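Local coordinates for protein transketolase (Campylobacter jejuni, PDB 3L84) that belongs to the transketolase family, thiamine diphosphate-dependent enzymes built from a diphosphate-binding domain, a pyrimidine-binding domain and a smaller C-terminal domain, at residues L56-R60 and R403-F407; G108-A112 and N399-R403. One frame throughout, in Å; residues are numbered along the deposited sequence.

Interaction 1: residues L56-R60 and R403-F407; sequences LNRDR and RYGIF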
loop_
_atom_site.group_PDB
_atom_site.type_symbol
_atom_site.label_atom_id
_atom_site.label_comp_id
_atom_site.label_asym_id
_atom_site.label_seq_id
_atom_site.Cartn_x
_atom_site.Cartn_y
_atom_site.Cartn_z
ATOM N N LEU A 56 6.242 -32.167 1.107
ATOM C CA LEU A 56 5.929 -31.279 -0.023
ATOM C C LEU A 56 4.484 -31.371 -0.495
ATOM O O LEU A 56 3.954 -30.387 -0.997
ATOM C CB LEU A 56 6.860 -31.598 -1.192
ATOM C CG LEU A 56 6.848 -30.619 -2.343
ATOM C CD1 LEU A 56 7.372 -29.240 -1.937
ATOM C CD2 LEU A 56 7.729 -31.178 -3.460
ATOM N N ASN A 57 3.868 -32.544 -0.386
ATOM C CA ASN A 57 2.521 -32.763 -0.897
ATOM C C ASN A 57 1.450 -32.707 0.192
ATOM O O ASN A 57 0.348 -33.189 -0.026
ATOM C CB ASN A 57 2.418 -34.055 -1.728
ATOM C CG ASN A 57 1.156 -34.101 -2.591
ATOM O OD1 ASN A 57 0.780 -33.125 -3.202
ATOM N ND2 ASN A 57 0.485 -35.262 -2.628
ATOM N N ARG A 58 1.775 -32.137 1.331
ATOM C CA ARG A 58 0.772 -31.879 2.360
ATOM C C ARG A 58 -0.289 -30.890 1.879
ATOM O O ARG A 58 -0.009 -29.993 1.081
ATOM C CB ARG A 58 1.422 -31.316 3.618
ATOM C CG ARG A 58 1.958 -29.921 3.470
ATOM C CD ARG A 58 2.843 -29.536 4.622
ATOM N NE ARG A 58 3.273 -28.136 4.558
ATOM C CZ ARG A 58 4.370 -27.764 3.927
ATOM N NH1 ARG A 58 5.107 -28.615 3.243
ATOM N NH2 ARG A 58 4.764 -26.506 3.946
ATOM N N ASP A 59 -1.509 -31.012 2.381
ATOM C CA ASP A 59 -2.445 -29.905 2.251
ATOM C C ASP A 59 -1.884 -28.682 2.987
ATOM O O ASP A 59 -1.255 -28.819 4.036
ATOM C CB ASP A 59 -3.791 -30.236 2.864
ATOM C CG ASP A 59 -4.565 -31.281 2.111
ATOM O OD1 ASP A 59 -4.298 -31.570 0.912
ATOM O OD2 ASP A 59 -5.486 -31.881 2.720
ATOM N N ARG A 60 -2.121 -27.504 2.439
ATOM C CA ARG A 60 -1.663 -26.245 3.036
ATOM C C ARG A 60 -2.887 -25.576 3.688
ATOM O O ARG A 60 -3.847 -25.253 3.003
ATOM C CB ARG A 60 -1.019 -25.287 2.010
ATOM C CG ARG A 60 0.093 -25.832 1.073
ATOM C CD ARG A 60 1.252 -26.302 1.860
ATOM N NE ARG A 60 2.525 -26.403 1.110
ATOM C CZ ARG A 60 2.906 -27.433 0.347
ATOM N NH1 ARG A 60 2.088 -28.453 0.123
ATOM N NH2 ARG A 60 4.134 -27.487 -0.179
ATOM N N ARG A 403 7.376 -19.800 0.094
ATOM C CA ARG A 403 7.153 -20.745 1.173
ATOM C C ARG A 403 6.794 -22.123 0.680
ATOM O O ARG A 403 6.832 -23.065 1.488
ATOM C CB ARG A 403 6.050 -20.236 2.130
ATOM C CG ARG A 403 6.486 -19.067 2.995
ATOM C CD ARG A 403 7.418 -19.512 4.090
ATOM N NE ARG A 403 6.754 -20.386 5.062
ATOM C CZ ARG A 403 7.340 -21.242 5.890
ATOM N NH1 ARG A 403 8.651 -21.452 5.869
ATOM N NH2 ARG A 403 6.582 -21.911 6.748
ATOM N N TYR A 404 6.477 -22.307 -0.600
ATOM C CA TYR A 404 5.937 -23.598 -1.036
ATOM C C TYR A 404 6.915 -24.743 -0.851
ATOM O O TYR A 404 6.521 -25.826 -0.415
ATOM C CB TYR A 404 5.463 -23.498 -2.505
ATOM C CG TYR A 404 4.730 -24.719 -2.967
ATOM C CD1 TYR A 404 3.397 -24.888 -2.693
ATOM C CD2 TYR A 404 5.384 -25.751 -3.614
ATOM C CE1 TYR A 404 2.737 -26.002 -3.039
ATOM C CE2 TYR A 404 4.737 -26.878 -3.991
ATOM C CZ TYR A 404 3.385 -27.022 -3.708
ATOM O OH TYR A 404 2.730 -28.189 -4.064
ATOM N N GLY A 405 8.166 -24.550 -1.241
ATOM C CA GLY A 405 9.237 -25.487 -0.958
ATOM C C GLY A 405 10.272 -25.607 -2.063
ATOM O O GLY A 405 11.355 -26.118 -1.805
ATOM N N ILE A 406 9.938 -25.228 -3.288
ATOM C CA ILE A 406 10.787 -25.472 -4.453
ATOM C C ILE A 406 10.994 -24.244 -5.371
ATOM O O ILE A 406 11.677 -24.395 -6.421
ATOM C CB ILE A 406 10.249 -26.649 -5.294
ATOM C CG1 ILE A 406 8.803 -26.389 -5.750
ATOM C CG2 ILE A 406 10.408 -27.971 -4.530
ATOM C CD1 ILE A 406 8.315 -27.336 -6.879
ATOM N N PHE A 407 10.496 -23.079 -4.994
ATOM C CA PHE A 407 10.499 -21.912 -5.885
ATOM C C PHE A 407 11.286 -20.735 -5.344
ATOM O O PHE A 407 11.401 -20.532 -4.127
ATOM C CB PHE A 407 9.081 -21.442 -6.196
ATOM C CG PHE A 407 8.228 -22.466 -6.888
ATOM C CD1 PHE A 407 8.559 -22.918 -8.146
ATOM C CD2 PHE A 407 7.141 -23.017 -6.255
ATOM C CE1 PHE A 407 7.780 -23.866 -8.786
ATOM C CE2 PHE A 407 6.348 -23.976 -6.882
ATOM C CZ PHE A 407 6.713 -24.404 -8.163
HETATM O O HOH W 1 7.243 -27.159 1.906
HETATM O O HOH W 2 7.239 -24.255 3.959
HETATM O O HOH W 3 4.313 -24.309 1.893
#

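Interaction 2: residues G108-A112 and N399-R403; sequences GVEIA and NAFAR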
loop_
_atom_site.group_PDB
_atom_site.type_symbol
_atom_site.label_atom_id
_atom_site.label_comp_id
_atom_site.label_asym_id
_atom_site.label_seq_id
_atom_site.Cartn_x
_atom_site.Cartn_y
_atom_site.Cartn_z
ATOM N N GLY A 108 4.612 -25.802 11.797
ATOM C CA GLY A 108 3.245 -26.031 11.441
ATOM C C GLY A 108 2.539 -24.809 10.888
ATOM O O GLY A 108 1.524 -24.935 10.247
ATOM N N VAL A 109 3.052 -23.598 11.143
ATOM C CA VAL A 109 2.453 -22.384 10.617
ATOM C C VAL A 109 2.935 -22.202 9.174
ATOM O O VAL A 109 4.135 -22.075 8.904
ATOM C CB VAL A 109 2.832 -21.174 11.460
ATOM C CG1 VAL A 109 2.414 -19.894 10.748
ATOM C CG2 VAL A 109 2.193 -21.262 12.860
ATOM N N GLU A 110 2.017 -22.173 8.227
ATOM C CA GLU A 110 2.407 -22.160 6.832
ATOM C C GLU A 110 2.992 -20.838 6.383
ATOM O O GLU A 110 3.893 -20.801 5.541
ATOM C CB GLU A 110 1.217 -22.535 5.935
ATOM C CG GLU A 110 0.790 -24.016 6.056
ATOM C CD GLU A 110 1.787 -25.012 5.513
ATOM O OE1 GLU A 110 2.724 -24.598 4.794
ATOM O OE2 GLU A 110 1.594 -26.210 5.810
ATOM N N ILE A 111 2.434 -19.766 6.889
ATOM C CA ILE A 111 2.804 -18.418 6.457
ATOM C C ILE A 111 2.367 -17.475 7.543
ATOM O O ILE A 111 1.397 -17.747 8.245
ATOM C CB ILE A 111 2.196 -18.119 5.061
ATOM C CG1 ILE A 111 2.772 -16.833 4.442
ATOM C CG2 ILE A 111 0.686 -18.001 5.121
ATOM C CD1 ILE A 111 2.758 -16.848 2.918
ATOM N N ALA A 112 3.114 -16.406 7.769
ATOM C CA ALA A 112 2.738 -15.419 8.743
ATOM C C ALA A 112 1.536 -14.666 8.280
ATOM O O ALA A 112 1.493 -14.249 7.120
ATOM C CB ALA A 112 3.920 -14.431 9.014
ATOM N N ASN A 399 4.955 -14.369 -1.949
ATOM C CA ASN A 399 5.349 -14.788 -0.596
ATOM C C ASN A 399 5.033 -16.266 -0.392
ATOM O O ASN A 399 5.819 -17.002 0.205
ATOM C CB ASN A 399 4.645 -13.952 0.466
ATOM C CG ASN A 399 5.174 -12.563 0.613
ATOM O OD1 ASN A 399 6.248 -12.220 0.134
ATOM N ND2 ASN A 399 4.398 -11.727 1.315
ATOM N N ALA A 400 3.892 -16.713 -0.905
ATOM C CA ALA A 400 3.527 -18.105 -0.829
ATOM C C ALA A 400 4.365 -18.985 -1.760
ATOM O O ALA A 400 4.747 -20.080 -1.345
ATOM C CB ALA A 400 2.004 -18.268 -1.118
ATOM N N PHE A 401 4.660 -18.542 -2.972
ATOM C CA PHE A 401 5.596 -19.278 -3.819
ATOM C C PHE A 401 6.888 -19.512 -3.063
ATOM O O PHE A 401 7.484 -20.589 -3.153
ATOM C CB PHE A 401 5.909 -18.563 -5.149
ATOM C CG PHE A 401 4.968 -18.868 -6.291
ATOM C CD1 PHE A 401 3.762 -18.231 -6.437
ATOM C CD2 PHE A 401 5.330 -19.834 -7.231
ATOM C CE1 PHE A 401 2.923 -18.528 -7.501
ATOM C CE2 PHE A 401 4.491 -20.134 -8.306
ATOM C CZ PHE A 401 3.302 -19.473 -8.446
ATOM N N ALA A 402 7.397 -18.504 -2.372
ATOM C CA ALA A 402 8.646 -18.630 -1.634
ATOM C C ALA A 402 8.571 -19.612 -0.461
ATOM O O ALA A 402 9.595 -20.178 -0.065
ATOM C CB ALA A 402 9.090 -17.234 -1.145
ATOM N N ARG A 403 7.376 -19.800 0.094
ATOM C CA ARG A 403 7.153 -20.745 1.173
ATOM C C ARG A 403 6.794 -22.123 0.680
ATOM O O ARG A 403 6.832 -23.065 1.488
ATOM C CB ARG A 403 6.050 -20.236 2.130
ATOM C CG ARG A 403 6.486 -19.067 2.995
ATOM C CD ARG A 403 7.418 -19.512 4.090
ATOM N NE ARG A 403 6.754 -20.386 5.062
ATOM C CZ ARG A 403 7.340 -21.242 5.890
ATOM N NH1 ARG A 403 8.651 -21.452 5.869
ATOM N NH2 ARG A 403 6.582 -21.911 6.748
HETATM O O HOH W 4 6.576 -22.929 9.697
HETATM O O HOH W 3 4.313 -24.309 1.893
#

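Interaction 1: residues L56-R60 and R403-F407
Arg60 lays its guanidinium flat on the ring of Tyr404, planes 8° apart, in an offset cation-pi stack with CZ 4.2 Å from the ring centroid. NH2 sits over the middle of the ring, while Tyr404 CE1 lies against the guanidinium, toward its rim. The same Arg60 NH2 donates to the backbone O of Tyr404 (2.9 Å), in the carbonyl plane and on a lone pair, so one residue offers both its aromatic face and its carbonyl to one arginine. Beside the stack, Leu56 CD1 meets the Tyr404 ring obliquely at CE2 (4.1 Å) and touches Ile406 CG2 (4.2 Å).

The guanidinium is held flat by its own loop. NH1 and NH2 converge end-on upon the carbonyl O of Leu56, both from one face of its plane, and Arg60 NH1 also donates to Arg58 O at 2.8 Å. A bend at chi2 (-61°) folds the Arg60 chain back toward these carbonyls. Arg58 NH1 lies over the face turned away from Tyr404, and Arg58 NE forms a salt bridge with Glu110. Water 1 joins Arg58 NH1 to Tyr404 O, and water 3 accepts from Arg60 NE (2.9 Å) and lies within hydrogen-bonding reach of Arg403 O.

Tyr404 is anchored at its far end by a hydrogen bond between its hydroxyl and His144 NE2, while Ala129, Ala130 and Ala133 of helix 118-137 pack against it. Gly405 follows with positive phi (144°), turning the chain out of helix 391-404, and Ile406 goes on to pack against helix 314-321. Chemically, a buried arginine at the start of strand 60-63 is satisfied largely by backbone carbonyls and water, and its charge probably polarises the Tyr404 carbonyl; the contact joins the two cofactor-binding domains.

Interaction 2: residues G108-A112 and N399-R403
Arg403 grips the carbonyl O of Glu110 side-on with two nitrogens, NE at 2.9 Å and NH2 at 3.1 Å. Both arrive from the same face of the carbonyl plane, yet the oxygen lies nearly in the guanidinium plane. The NE bond is the straighter, at 160°. Bends at chi2 and chi3 curl the arginine so that its edge, rather than a face, meets the loop.

The close-packed part lies next to this, where Ile111 lays CD1 on the helix backbone, 4.0 Å from Ala400 N and 4.3 Å from Ala400 CB. Its CG1 stands anti to the backbone N (chi1 -169°), which carries the branch toward the helix. Asn122 and Met431, from helices 118-137 and 418-431, complete the packing around Ile111.

The other side is looser and wetter. Arg403 NH2 makes a weak bond to Val109 O at 3.3 Å, and water 4 donates to that Val109 O at 2.7 Å while accepting weakly from NH2. The Glu110 carboxylate turns instead to Arg58. Backbone oxygens therefore take up the main pairing of Arg403 here, fixing the 108-112 loop to the end of helix 391-404 without a direct salt bridge.

In the fold
Interactions 1 and 2 lie side by side, their centres about 9 Å apart, and both use the C-terminal end of helix 391-404. Arg403 belongs to both: its side chain serves interaction 2, while its carbonyl faces waters 2 and 3 in interaction 1. A salt bridge ties the two loops directly, Arg58 NE to Glu110 OE2 at 2.8 Å, and Arg60 CD packs 3.7 Å from Glu110 OE1. On the helix side, Phe401 and Phe407 meet edge-to-face. Two loops from the diphosphate-binding part of the chain thus meet one helix end of the pyrimidine-binding part, an interface within a single subunit.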